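Local coordinates for protein heme oxygenase (Chlamydomonas reinhardtii, PDB 4RAJ) that probably catalyses the oxygen-dependent opening of heme to biliverdin, with release of iron and carbon monoxide, and is seen here without its heme, at residues 22-27 / 143-148; 29-34 / 213-218; 36-41 / 223-228. One frame throughout, in Å; residues are numbered along the deposited sequence.

Contact 1 of 3, residues 22-27 / 143-148; sequences KRLSKA and HVYTQH
Y145 carries the meeting with L24 and S25 from the side of segment 143-148. CG of Y145 lies anti to its own backbone N (chi1 177°), which swings the ring out across the gap towards helix 20-27. The backbones stay well apart there: the closest pair of CA atoms, S25 and T146, is 9.4 Å apart, so the long phenol bridges the space. By its sequence and place in this all-helical heme oxygenase fold, helix 140-151 probably corresponds to the distal helix, which in the family covers one side of the heme. The OH of Y145 donates to the hydroxyl of S25, with Y145 OH and S25 OG 3.0 Å apart. The serine oxygen sits at the edge of the ring, near its plane, and the angle CZ-OH-OG opens to about 133°. S25 OG, turned beside its own N (chi1 -58°), also bonds T21 O one turn back; since a carbonyl can only accept, the serine hydroxyl donates to T21 O while accepting from the phenol, which fixes both groups. Closer to the root of the ring, L24 adds an apolar touch, its CD2 at 4.0 Å from Y145 CD2, the leucine lying aslant to the ring. F191 and K192 of helix 184-200 pack against Y145 too, and F195 of that helix against L24. Beyond the tyrosine, T146 and Q147 turn to the ligand pocket, where Q147 NE2 bonds N221 OD1, and H148 closes the segment with a bond from NE2 to E68 OE2.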
ATOM      1  N   LYS A  22       3.106   8.820 -16.092  1.00 38.30           N
ATOM      2  CA  LYS A  22       1.949   9.410 -16.741  1.00 36.58           C
ATOM      3  C   LYS A  22       1.195   8.361 -17.550  1.00 38.75           C
ATOM      4  O   LYS A  22      -0.032   8.376 -17.609  1.00 35.85           O
ATOM      5  CB  LYS A  22       2.370  10.580 -17.628  1.00 45.75           C
ATOM      6  CG  LYS A  22       1.216  11.479 -18.027  1.00 60.38           C
ATOM      7  CD  LYS A  22       1.494  12.940 -17.668  1.00 75.20           C
ATOM      8  CE  LYS A  22       2.282  13.652 -18.755  1.00 80.49           C
ATOM      9  NZ  LYS A  22       2.703  15.016 -18.328  1.00 75.11           N
ATOM     10  N   ARG A  23       1.928   7.444 -18.173  1.00 36.75           N
ATOM     11  CA  ARG A  23       1.268   6.366 -18.897  1.00 36.20           C
ATOM     12  C   ARG A  23       0.473   5.483 -17.940  1.00 33.17           C
ATOM     13  O   ARG A  23      -0.642   5.069 -18.248  1.00 29.29           O
ATOM     14  CB  ARG A  23       2.271   5.517 -19.682  1.00 33.45           C
ATOM     15  CG  ARG A  23       1.589   4.379 -20.453  1.00 32.45           C
ATOM     16  CD  ARG A  23       2.363   3.957 -21.683  1.00 50.57           C
ATOM     17  NE  ARG A  23       3.224   2.813 -21.418  1.00 57.23           N
ATOM     18  CZ  ARG A  23       2.961   1.564 -21.797  1.00 45.31           C
ATOM     19  NH1 ARG A  23       1.856   1.280 -22.468  1.00 47.72           N
ATOM     20  NH2 ARG A  23       3.820   0.595 -21.504  1.00 35.22           N
ATOM     21  N   LEU A  24       1.040   5.204 -16.771  1.00 32.15           N
ATOM     22  CA  LEU A  24       0.357   4.353 -15.804  1.00 28.39           C
ATOM     23  C   LEU A  24      -0.862   5.051 -15.217  1.00 31.53           C
ATOM     24  O   LEU A  24      -1.951   4.479 -15.169  1.00 27.31           O
ATOM     25  CB  LEU A  24       1.312   3.921 -14.689  1.00 27.30           C
ATOM     26  CG  LEU A  24       2.033   2.582 -14.891  1.00 27.23           C
ATOM     27  CD1 LEU A  24       2.735   2.524 -16.238  1.00 26.36           C
ATOM     28  CD2 LEU A  24       3.040   2.340 -13.782  1.00 33.56           C
ATOM     29  N   SER A  25      -0.683   6.296 -14.788  1.00 37.36           N
ATOM     30  CA  SER A  25      -1.784   7.041 -14.184  1.00 39.84           C
ATOM     31  C   SER A  25      -2.939   7.253 -15.164  1.00 36.11           C
ATOM     32  O   SER A  25      -4.100   7.207 -14.770  1.00 33.92           O
ATOM     33  CB  SER A  25      -1.285   8.380 -13.641  1.00 43.86           C
ATOM     34  OG  SER A  25      -0.254   8.152 -12.696  1.00 44.13           O
ATOM     35  N   LYS A  26      -2.628   7.470 -16.440  1.00 32.76           N
ATOM     36  CA  LYS A  26      -3.675   7.560 -17.460  1.00 39.59           C
ATOM     37  C   LYS A  26      -4.419   6.243 -17.618  1.00 33.19           C
ATOM     38  O   LYS A  26      -5.642   6.220 -17.754  1.00 35.72           O
ATOM     39  CB  LYS A  26      -3.102   7.974 -18.822  1.00 38.36           C
ATOM     40  CG  LYS A  26      -2.757   9.446 -18.936  1.00 47.36           C
ATOM     41  CD  LYS A  26      -2.682   9.886 -20.395  1.00 60.20           C
ATOM     42  CE  LYS A  26      -1.630   9.108 -21.164  1.00 61.87           C
ATOM     43  NZ  LYS A  26      -1.546   9.542 -22.586  1.00 66.93           N
ATOM     44  N   ALA A  27      -3.681   5.141 -17.626  1.00 33.11           N
ATOM     45  CA  ALA A  27      -4.307   3.841 -17.814  1.00 31.27           C
ATOM     46  C   ALA A  27      -5.173   3.451 -16.615  1.00 32.68           C
ATOM     47  O   ALA A  27      -6.178   2.760 -16.774  1.00 29.52           O
ATOM     48  CB  ALA A  27      -3.258   2.786 -18.070  1.00 30.20           C
ATOM     49  N   HIS A 143       4.158  -2.042  -7.853  1.00 17.78           N
ATOM     50  CA  HIS A 143       3.280  -2.094  -6.697  1.00 17.01           C
ATOM     51  C   HIS A 143       3.654  -1.086  -5.620  1.00 19.05           C
ATOM     52  O   HIS A 143       2.780  -0.602  -4.893  1.00 21.98           O
ATOM     53  CB  HIS A 143       3.217  -3.497  -6.098  1.00 22.15           C
ATOM     54  CG  HIS A 143       2.623  -4.514  -7.017  1.00 31.21           C
ATOM     55  ND1 HIS A 143       1.618  -5.364  -6.613  1.00 38.14           N
ATOM     56  CD2 HIS A 143       2.989  -4.930  -8.251  1.00 38.09           C
ATOM     57  CE1 HIS A 143       1.295  -6.163  -7.613  1.00 37.57           C
ATOM     58  NE2 HIS A 143       2.129  -5.936  -8.612  1.00 27.82           N
ATOM     59  N   VAL A 144       4.935  -0.774  -5.520  1.00 18.86           N
ATOM     60  CA  VAL A 144       5.367   0.336  -4.682  1.00 19.39           C
ATOM     61  C   VAL A 144       4.738   1.627  -5.190  1.00 26.54           C
ATOM     62  O   VAL A 144       4.217   2.426  -4.412  1.00 23.25           O
ATOM     63  CB  VAL A 144       6.899   0.485  -4.680  1.00 24.80           C
ATOM     64  CG1 VAL A 144       7.319   1.765  -3.935  1.00 21.25           C
ATOM     65  CG2 VAL A 144       7.544  -0.738  -4.056  1.00 20.45           C
ATOM     66  N   TYR A 145       4.776   1.817  -6.509  1.00 22.43           N
ATOM     67  CA  TYR A 145       4.253   3.039  -7.112  1.00 26.23           C
ATOM     68  C   TYR A 145       2.786   3.237  -6.740  1.00 23.61           C
ATOM     69  O   TYR A 145       2.369   4.339  -6.360  1.00 25.54           O
ATOM     70  CB  TYR A 145       4.428   3.018  -8.647  1.00 24.59           C
ATOM     71  CG  TYR A 145       3.838   4.236  -9.323  1.00 26.66           C
ATOM     72  CD1 TYR A 145       4.389   5.494  -9.121  1.00 36.03           C
ATOM     73  CD2 TYR A 145       2.743   4.132 -10.172  1.00 29.53           C
ATOM     74  CE1 TYR A 145       3.858   6.622  -9.731  1.00 37.41           C
ATOM     75  CE2 TYR A 145       2.205   5.260 -10.795  1.00 32.99           C
ATOM     76  CZ  TYR A 145       2.771   6.503 -10.567  1.00 36.66           C
ATOM     77  OH  TYR A 145       2.255   7.632 -11.168  1.00 36.92           O
ATOM     78  N   THR A 146       2.027   2.147  -6.799  1.00 18.32           N
ATOM     79  CA  THR A 146       0.600   2.151  -6.519  1.00 19.67           C
ATOM     80  C   THR A 146       0.252   2.268  -5.037  1.00 22.33           C
ATOM     81  O   THR A 146      -0.586   3.082  -4.655  1.00 23.96           O
ATOM     82  CB  THR A 146      -0.059   0.867  -7.040  1.00 22.53           C
ATOM     83  OG1 THR A 146       0.304   0.661  -8.420  1.00 29.50           O
ATOM     84  CG2 THR A 146      -1.577   0.947  -6.910  1.00 24.64           C
ATOM     85  N   GLN A 147       0.890   1.430  -4.226  1.00 17.52           N
ATOM     86  CA  GLN A 147       0.550   1.261  -2.813  1.00 20.90           C
ATOM     87  C   GLN A 147       1.222   2.295  -1.927  1.00 22.91           C
ATOM     88  O   GLN A 147       0.565   3.012  -1.178  1.00 19.73           O
ATOM     89  CB  GLN A 147       0.945  -0.142  -2.338  1.00 16.32           C
ATOM     90  CG  GLN A 147       0.345  -1.308  -3.175  1.00 18.10           C
ATOM     91  CD  GLN A 147      -1.123  -1.527  -2.899  1.00 21.04           C
ATOM     92  OE1 GLN A 147      -1.773  -0.704  -2.260  1.00 23.35           O
ATOM     93  NE2 GLN A 147      -1.662  -2.659  -3.370  1.00 21.37           N
ATOM     94  N   HIS A 148       2.543   2.363  -1.993  1.00 19.57           N
ATOM     95  CA  HIS A 148       3.258   3.226  -1.060  1.00 19.06           C
ATOM     96  C   HIS A 148       3.034   4.699  -1.322  1.00 23.91           C
ATOM     97  O   HIS A 148       3.008   5.501  -0.397  1.00 23.13           O
ATOM     98  CB  HIS A 148       4.746   2.920  -1.101  1.00 19.02           C
ATOM     99  CG  HIS A 148       5.099   1.635  -0.441  1.00 17.91           C
ATOM    100  ND1 HIS A 148       5.082   0.429  -1.107  1.00 17.76           N
ATOM    101  CD2 HIS A 148       5.472   1.363   0.833  1.00 18.31           C
ATOM    102  CE1 HIS A 148       5.439  -0.533  -0.272  1.00 24.20           C
ATOM    103  NE2 HIS A 148       5.676   0.006   0.912  1.00 20.37           N
TER

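Contact 2 of 3, residues 29-34 / 213-218; sequences RKIHNV and EHLAAF
F218 is wedged between I31 and H32 and has more of its surface covered by this contact than any other residue. Its CG stands anti to the carbonyl carbon (chi1 -78°), and from there the ring runs beside helix 29-47 with its far corner at the imidazole of H32. CE1 of F218 lies 3.4 Å above one face of that imidazole, displaced towards its rim. The two rings are neither stacked nor edge-to-face: their planes make 57° and their centroids are 4.9 Å apart. I31 grips the near end of the phenylalanine with both branches, CG1 and CG2 each 3.8 Å from F218 CB. CG2 also makes an off-centre CH-pi contact, 4.3 Å from the F218 ring centroid. L215, one turn earlier, brings CD2 to the same methyl, a looser apolar touch. All of this is van der Waals contact between two segments whose axes lie 10.1 Å apart and only 15° from parallel. F218 also touches T146 of helix 140-151. The near-parallel pair joins helix 29-47, probably the proximal helix of the heme oxygenase fold, to helix 204-227, with F218 lining the pocket where a polyether, probably from the crystallisation liquor, is bound in this heme-free structure.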
ATOM      1  N   ARG A  29      -6.898   5.451 -14.630  1.00 34.62           N
ATOM      2  CA  ARG A  29      -7.867   6.488 -14.287  1.00 36.73           C
ATOM      3  C   ARG A  29      -9.240   5.916 -13.913  1.00 34.12           C
ATOM      4  O   ARG A  29      -9.802   6.281 -12.880  1.00 38.03           O
ATOM      5  CB  ARG A  29      -8.015   7.483 -15.437  1.00 42.87           C
ATOM      6  CG  ARG A  29      -8.835   8.714 -15.077  1.00 56.35           C
ATOM      7  CD  ARG A  29      -9.253   9.500 -16.313  1.00 69.03           C
ATOM      8  NE  ARG A  29     -10.239   8.776 -17.115  1.00 73.90           N
ATOM      9  CZ  ARG A  29     -11.548   8.781 -16.879  1.00 69.34           C
ATOM     10  NH1 ARG A  29     -12.040   9.473 -15.859  1.00 68.88           N
ATOM     11  NH2 ARG A  29     -12.368   8.092 -17.663  1.00 69.89           N
ATOM     12  N   LYS A  30      -9.762   5.009 -14.731  1.00 32.05           N
ATOM     13  CA  LYS A  30     -11.094   4.450 -14.508  1.00 34.14           C
ATOM     14  C   LYS A  30     -11.183   3.535 -13.273  1.00 42.93           C
ATOM     15  O   LYS A  30     -12.167   3.582 -12.533  1.00 37.72           O
ATOM     16  CB  LYS A  30     -11.562   3.687 -15.749  1.00 37.11           C
ATOM     17  CG  LYS A  30     -12.132   4.580 -16.844  1.00 42.39           C
ATOM     18  CD  LYS A  30     -12.869   3.760 -17.899  1.00 59.67           C
ATOM     19  CE  LYS A  30     -11.909   2.905 -18.718  1.00 69.36           C
ATOM     20  NZ  LYS A  30     -12.457   2.558 -20.063  1.00 71.76           N
ATOM     21  N   ILE A  31     -10.173   2.701 -13.055  1.00 30.52           N
ATOM     22  CA  ILE A  31     -10.198   1.797 -11.912  1.00 25.99           C
ATOM     23  C   ILE A  31      -9.872   2.577 -10.629  1.00 31.54           C
ATOM     24  O   ILE A  31     -10.323   2.204  -9.548  1.00 30.06           O
ATOM     25  CB  ILE A  31      -9.221   0.597 -12.106  1.00 26.68           C
ATOM     26  CG1 ILE A  31      -9.499  -0.510 -11.085  1.00 26.10           C
ATOM     27  CG2 ILE A  31      -7.764   1.047 -12.086  1.00 26.82           C
ATOM     28  CD1 ILE A  31     -10.895  -1.073 -11.186  1.00 25.22           C
ATOM     29  N   HIS A  32      -9.126   3.673 -10.753  1.00 32.63           N
ATOM     30  CA  HIS A  32      -8.852   4.538  -9.600  1.00 37.96           C
ATOM     31  C   HIS A  32     -10.156   5.162  -9.118  1.00 31.86           C
ATOM     32  O   HIS A  32     -10.438   5.169  -7.928  1.00 35.67           O
ATOM     33  CB  HIS A  32      -7.832   5.627  -9.944  1.00 42.44           C
ATOM     34  CG  HIS A  32      -7.069   6.144  -8.759  1.00 62.87           C
ATOM     35  ND1 HIS A  32      -7.475   5.932  -7.459  1.00 71.05           N
ATOM     36  CD2 HIS A  32      -5.926   6.868  -8.683  1.00 66.06           C
ATOM     37  CE1 HIS A  32      -6.615   6.502  -6.633  1.00 69.00           C
ATOM     38  NE2 HIS A  32      -5.666   7.077  -7.349  1.00 66.00           N
ATOM     39  N   ASN A  33     -10.969   5.659 -10.047  1.00 34.48           N
ATOM     40  CA  ASN A  33     -12.282   6.191  -9.688  1.00 42.78           C
ATOM     41  C   ASN A  33     -13.182   5.131  -9.057  1.00 37.85           C
ATOM     42  O   ASN A  33     -13.896   5.405  -8.095  1.00 40.07           O
ATOM     43  CB  ASN A  33     -12.969   6.801 -10.906  1.00 39.61           C
ATOM     44  CG  ASN A  33     -12.203   7.978 -11.469  1.00 53.68           C
ATOM     45  OD1 ASN A  33     -11.315   8.519 -10.811  1.00 60.01           O
ATOM     46  ND2 ASN A  33     -12.536   8.379 -12.695  1.00 57.53           N
ATOM     47  N   VAL A  34     -13.145   3.917  -9.593  1.00 28.16           N
ATOM     48  CA  VAL A  34     -13.872   2.810  -8.982  1.00 25.63           C
ATOM     49  C   VAL A  34     -13.396   2.568  -7.537  1.00 34.12           C
ATOM     50  O   VAL A  34     -14.201   2.398  -6.611  1.00 34.38           O
ATOM     51  CB  VAL A  34     -13.705   1.516  -9.792  1.00 29.75           C
ATOM     52  CG1 VAL A  34     -14.215   0.327  -8.998  1.00 28.98           C
ATOM     53  CG2 VAL A  34     -14.434   1.625 -11.139  1.00 26.35           C
ATOM     54  N   GLU A 213       1.055  -4.513 -13.869  1.00 23.16           N
ATOM     55  CA  GLU A 213       1.125  -4.767 -12.441  1.00 22.67           C
ATOM     56  C   GLU A 213       0.524  -3.610 -11.639  1.00 28.82           C
ATOM     57  O   GLU A 213      -0.051  -3.833 -10.583  1.00 23.30           O
ATOM     58  CB  GLU A 213       2.568  -5.036 -12.016  1.00 19.69           C
ATOM     59  CG  GLU A 213       3.054  -6.414 -12.482  1.00 25.86           C
ATOM     60  CD  GLU A 213       2.217  -7.554 -11.923  1.00 30.64           C
ATOM     61  OE1 GLU A 213       1.849  -7.510 -10.723  1.00 26.57           O
ATOM     62  OE2 GLU A 213       1.920  -8.498 -12.689  1.00 31.55           O
ATOM     63  N   HIS A 214       0.661  -2.388 -12.156  1.00 27.66           N
ATOM     64  CA  HIS A 214       0.022  -1.191 -11.590  1.00 27.02           C
ATOM     65  C   HIS A 214      -1.509  -1.383 -11.551  1.00 27.18           C
ATOM     66  O   HIS A 214      -2.148  -1.162 -10.526  1.00 22.30           O
ATOM     67  CB  HIS A 214       0.426   0.036 -12.427  1.00 25.23           C
ATOM     68  CG  HIS A 214      -0.279   1.313 -12.074  1.00 30.39           C
ATOM     69  ND1 HIS A 214      -0.157   1.924 -10.845  1.00 28.36           N
ATOM     70  CD2 HIS A 214      -1.075   2.120 -12.820  1.00 28.44           C
ATOM     71  CE1 HIS A 214      -0.856   3.048 -10.843  1.00 25.45           C
ATOM     72  NE2 HIS A 214      -1.433   3.183 -12.025  1.00 28.36           N
ATOM     73  N   LEU A 215      -2.091  -1.814 -12.668  1.00 21.88           N
ATOM     74  CA  LEU A 215      -3.529  -2.067 -12.712  1.00 21.43           C
ATOM     75  C   LEU A 215      -3.901  -3.207 -11.764  1.00 21.15           C
ATOM     76  O   LEU A 215      -4.962  -3.187 -11.136  1.00 26.27           O
ATOM     77  CB  LEU A 215      -3.974  -2.404 -14.145  1.00 24.10           C
ATOM     78  CG  LEU A 215      -3.767  -1.300 -15.174  1.00 27.54           C
ATOM     79  CD1 LEU A 215      -4.116  -1.828 -16.570  1.00 22.31           C
ATOM     80  CD2 LEU A 215      -4.608  -0.078 -14.823  1.00 27.28           C
ATOM     81  N   ALA A 216      -3.029  -4.212 -11.676  1.00 24.66           N
ATOM     82  CA  ALA A 216      -3.312  -5.389 -10.851  1.00 25.97           C
ATOM     83  C   ALA A 216      -3.385  -5.012  -9.376  1.00 24.90           C
ATOM     84  O   ALA A 216      -4.163  -5.599  -8.622  1.00 23.53           O
ATOM     85  CB  ALA A 216      -2.257  -6.478 -11.059  1.00 21.17           C
ATOM     86  N   ALA A 217      -2.573  -4.041  -8.968  1.00 20.25           N
ATOM     87  CA  ALA A 217      -2.585  -3.604  -7.570  1.00 19.48           C
ATOM     88  C   ALA A 217      -3.939  -3.007  -7.216  1.00 21.65           C
ATOM     89  O   ALA A 217      -4.480  -3.291  -6.148  1.00 23.35           O
ATOM     90  CB  ALA A 217      -1.460  -2.606  -7.308  1.00 20.28           C
ATOM     91  N   PHE A 218      -4.504  -2.196  -8.111  1.00 24.55           N
ATOM     92  CA  PHE A 218      -5.864  -1.691  -7.895  1.00 23.72           C
ATOM     93  C   PHE A 218      -6.849  -2.851  -7.814  1.00 22.34           C
ATOM     94  O   PHE A 218      -7.724  -2.890  -6.947  1.00 23.05           O
ATOM     95  CB  PHE A 218      -6.298  -0.737  -9.012  1.00 24.08           C
ATOM     96  CG  PHE A 218      -5.719   0.636  -8.900  1.00 25.79           C
ATOM     97  CD1 PHE A 218      -6.360   1.611  -8.145  1.00 31.08           C
ATOM     98  CD2 PHE A 218      -4.545   0.967  -9.561  1.00 22.95           C
ATOM     99  CE1 PHE A 218      -5.834   2.890  -8.042  1.00 31.46           C
ATOM    100  CE2 PHE A 218      -4.011   2.244  -9.458  1.00 32.37           C
ATOM    101  CZ  PHE A 218      -4.655   3.203  -8.695  1.00 35.37           C
TER

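Contact 3 of 3, residues 36-41 / 223-228; sequences NSLVNA and AIIKAF
L38 and V39 divide I225 between them, each taking one branch. The CG2 methyl of I225 faces the fork of L38, lying 4.1 Å from L38 CG. The other branch forks off at an angle to it: I225 CG1 is beside the backbone N (chi1 -68°) and the chain continues extended, so that CD1 reaches V39 CG2 at 3.8 Å. L38 and I225 meet at a slant, whereas V39 and I225 cross at roughly a right angle. The leucine touches a second partner with its two methyls, CD2 coming within 4.0 Å of K226 CG and CD1 lying scarcely farther off. It is the CG end of the lysine chain that does the touching, and its ammonium lies farther off. Cutting L38 back to an alanine would probably open a gap between the helices, leaving I225 CG2 and the foot of K226 without their apolar neighbour. What sets these groups opposite one another is the course of the backbones: the axes of these two segments pass at 10.5 Å and diverge by 31°, with L38 and I225 at the nearest approach. In this all-helical heme oxygenase fold I225 also lines the polyether pocket. R42, a turn further along helix 29-47, packs against both I225 and K226. On the inner side I224 rests on helices 50-76 and 120-135, and F228 packs on K55 and C59 of helix 50-76 and on L46 of helix 29-47.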
ATOM      1  N   ASN A  36     -11.763   4.626  -5.418  1.00 32.87           N
ATOM      2  CA  ASN A  36     -12.242   5.826  -4.743  1.00 35.03           C
ATOM      3  C   ASN A  36     -13.680   5.715  -4.196  1.00 37.64           C
ATOM      4  O   ASN A  36     -13.955   5.987  -3.023  1.00 29.71           O
ATOM      5  CB  ASN A  36     -12.084   6.926  -5.787  1.00 48.79           C
ATOM      6  CG  ASN A  36     -10.727   7.594  -5.740  1.00 56.88           C
ATOM      7  OD1 ASN A  36      -9.754   7.078  -6.320  1.00 69.81           O
ATOM      8  ND2 ASN A  36     -10.734   8.872  -5.340  1.00 70.61           N
ATOM      9  N   SER A  37     -14.606   5.279  -5.040  1.00 31.79           N
ATOM     10  CA  SER A  37     -15.997   5.091  -4.597  1.00 40.38           C
ATOM     11  C   SER A  37     -16.084   3.976  -3.558  1.00 26.99           C
ATOM     12  O   SER A  37     -16.747   4.123  -2.530  1.00 31.48           O
ATOM     13  CB  SER A  37     -16.935   4.772  -5.786  1.00 43.18           C
ATOM     14  OG  SER A  37     -17.114   5.905  -6.623  1.00 54.65           O
ATOM     15  N   LEU A  38     -15.383   2.878  -3.821  1.00 26.66           N
ATOM     16  CA  LEU A  38     -15.346   1.723  -2.924  1.00 23.15           C
ATOM     17  C   LEU A  38     -14.870   2.130  -1.539  1.00 21.72           C
ATOM     18  O   LEU A  38     -15.503   1.814  -0.529  1.00 25.63           O
ATOM     19  CB  LEU A  38     -14.404   0.655  -3.476  1.00 29.20           C
ATOM     20  CG  LEU A  38     -14.771  -0.819  -3.454  1.00 45.15           C
ATOM     21  CD1 LEU A  38     -16.075  -1.028  -4.208  1.00 40.36           C
ATOM     22  CD2 LEU A  38     -13.644  -1.619  -4.097  1.00 45.46           C
ATOM     23  N   VAL A  39     -13.729   2.812  -1.503  1.00 21.66           N
ATOM     24  CA  VAL A  39     -13.145   3.261  -0.232  1.00 22.32           C
ATOM     25  C   VAL A  39     -14.027   4.289   0.482  1.00 27.09           C
ATOM     26  O   VAL A  39     -14.369   4.109   1.658  1.00 29.04           O
ATOM     27  CB  VAL A  39     -11.753   3.845  -0.448  1.00 27.69           C
ATOM     28  CG1 VAL A  39     -11.220   4.423   0.856  1.00 22.08           C
ATOM     29  CG2 VAL A  39     -10.812   2.753  -1.004  1.00 27.96           C
ATOM     30  N   ASN A  40     -14.404   5.359  -0.212  1.00 23.58           N
ATOM     31  CA  ASN A  40     -15.262   6.349   0.433  1.00 30.26           C
ATOM     32  C   ASN A  40     -16.594   5.758   0.910  1.00 23.90           C
ATOM     33  O   ASN A  40     -17.100   6.139   1.961  1.00 35.04           O
ATOM     34  CB  ASN A  40     -15.527   7.544  -0.491  1.00 32.73           C
ATOM     35  CG  ASN A  40     -14.257   8.296  -0.858  1.00 40.66           C
ATOM     36  OD1 ASN A  40     -13.911   8.428  -2.020  1.00 63.27           O
ATOM     37  ND2 ASN A  40     -13.529   8.738   0.152  1.00 52.27           N
ATOM     38  N   ALA A  41     -17.160   4.830   0.149  1.00 26.98           N
ATOM     39  CA  ALA A  41     -18.432   4.212   0.545  1.00 29.90           C
ATOM     40  C   ALA A  41     -18.309   3.393   1.822  1.00 41.38           C
ATOM     41  O   ALA A  41     -19.317   3.086   2.464  1.00 46.84           O
ATOM     42  CB  ALA A  41     -18.969   3.343  -0.555  1.00 29.36           C
ATOM     43  N   ALA A 223     -10.549  -6.108  -4.535  1.00 19.37           N
ATOM     44  CA  ALA A 223     -10.994  -7.436  -4.134  1.00 25.22           C
ATOM     45  C   ALA A 223     -10.909  -7.608  -2.625  1.00 19.07           C
ATOM     46  O   ALA A 223     -11.808  -8.165  -1.999  1.00 21.38           O
ATOM     47  CB  ALA A 223     -10.158  -8.500  -4.836  1.00 24.78           C
ATOM     48  N   ILE A 224      -9.816  -7.126  -2.050  1.00 20.53           N
ATOM     49  CA  ILE A 224      -9.582  -7.223  -0.607  1.00 16.83           C
ATOM     50  C   ILE A 224     -10.593  -6.367   0.165  1.00 22.31           C
ATOM     51  O   ILE A 224     -11.169  -6.800   1.172  1.00 17.37           O
ATOM     52  CB  ILE A 224      -8.142  -6.818  -0.284  1.00 18.66           C
ATOM     53  CG1 ILE A 224      -7.182  -7.854  -0.891  1.00 21.54           C
ATOM     54  CG2 ILE A 224      -7.914  -6.695   1.213  1.00 16.89           C
ATOM     55  CD1 ILE A 224      -5.712  -7.436  -0.881  1.00 18.90           C
ATOM     56  N   ILE A 225     -10.825  -5.160  -0.331  1.00 18.16           N
ATOM     57  CA  ILE A 225     -11.825  -4.273   0.256  1.00 20.68           C
ATOM     58  C   ILE A 225     -13.233  -4.879   0.217  1.00 23.70           C
ATOM     59  O   ILE A 225     -13.972  -4.846   1.206  1.00 26.66           O
ATOM     60  CB  ILE A 225     -11.827  -2.920  -0.467  1.00 21.96           C
ATOM     61  CG1 ILE A 225     -10.524  -2.177  -0.166  1.00 21.28           C
ATOM     62  CG2 ILE A 225     -12.997  -2.069  -0.015  1.00 21.14           C
ATOM     63  CD1 ILE A 225     -10.247  -1.044  -1.112  1.00 23.49           C
ATOM     64  N   LYS A 226     -13.598  -5.454  -0.922  1.00 21.71           N
ATOM     65  CA  LYS A 226     -14.949  -5.991  -1.075  1.00 21.94           C
ATOM     66  C   LYS A 226     -15.158  -7.248  -0.243  1.00 27.05           C
ATOM     67  O   LYS A 226     -16.276  -7.539   0.179  1.00 30.40           O
ATOM     68  CB  LYS A 226     -15.243  -6.270  -2.551  1.00 24.79           C
ATOM     69  CG  LYS A 226     -15.560  -5.000  -3.311  1.00 27.74           C
ATOM     70  CD  LYS A 226     -16.014  -5.281  -4.729  1.00 35.31           C
ATOM     71  CE  LYS A 226     -14.868  -5.824  -5.559  1.00 43.62           C
ATOM     72  NZ  LYS A 226     -15.165  -5.725  -7.019  1.00 48.53           N
ATOM     73  N   ALA A 227     -14.080  -7.977   0.015  1.00 25.70           N
ATOM     74  CA  ALA A 227     -14.172  -9.226   0.768  1.00 28.44           C
ATOM     75  C   ALA A 227     -14.276  -8.982   2.274  1.00 29.79           C
ATOM     76  O   ALA A 227     -14.554  -9.904   3.037  1.00 29.53           O
ATOM     77  CB  ALA A 227     -12.968 -10.121   0.458  1.00 23.91           C
ATOM     78  N   PHE A 228     -14.053  -7.743   2.699  1.00 24.02           N
ATOM     79  CA  PHE A 228     -14.046  -7.421   4.123  1.00 22.00           C
ATOM     80  C   PHE A 228     -15.472  -7.428   4.655  1.00 28.61           C
ATOM     81  O   PHE A 228     -16.357  -6.798   4.077  1.00 31.57           O
ATOM     82  CB  PHE A 228     -13.387  -6.054   4.392  1.00 29.85           C
ATOM     83  CG  PHE A 228     -13.340  -5.680   5.866  1.00 35.47           C
ATOM     84  CD1 PHE A 228     -12.392  -6.247   6.714  1.00 36.10           C
ATOM     85  CD2 PHE A 228     -14.242  -4.767   6.399  1.00 34.81           C
ATOM     86  CE1 PHE A 228     -12.348  -5.912   8.071  1.00 33.40           C
ATOM     87  CE2 PHE A 228     -14.203  -4.423   7.757  1.00 33.48           C
ATOM     88  CZ  PHE A 228     -13.254  -4.996   8.590  1.00 32.97           C
TER

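Contacts 2 and 3 are successive points along one helix pair, 29-47 with 204-227, their centres about 13 Å apart. Contact 1, centred about 8 Å from contact 2, ties helix 140-151 in: H143 NE2 to E213 OE1 at 2.6 Å and T146 OG1 to H214 ND1 at 2.8 Å are probable hydrogen bonds, and T146 CG2 packs on A217 CB. Contacts 1 and 3 do not touch, their centres being about 18 Å apart. The polyether pocket draws on all three, through T146 and Q147, F218, and I225; the side chain of F218 comes within about 3 Å of the ligand and that of I225 within about 4 Å.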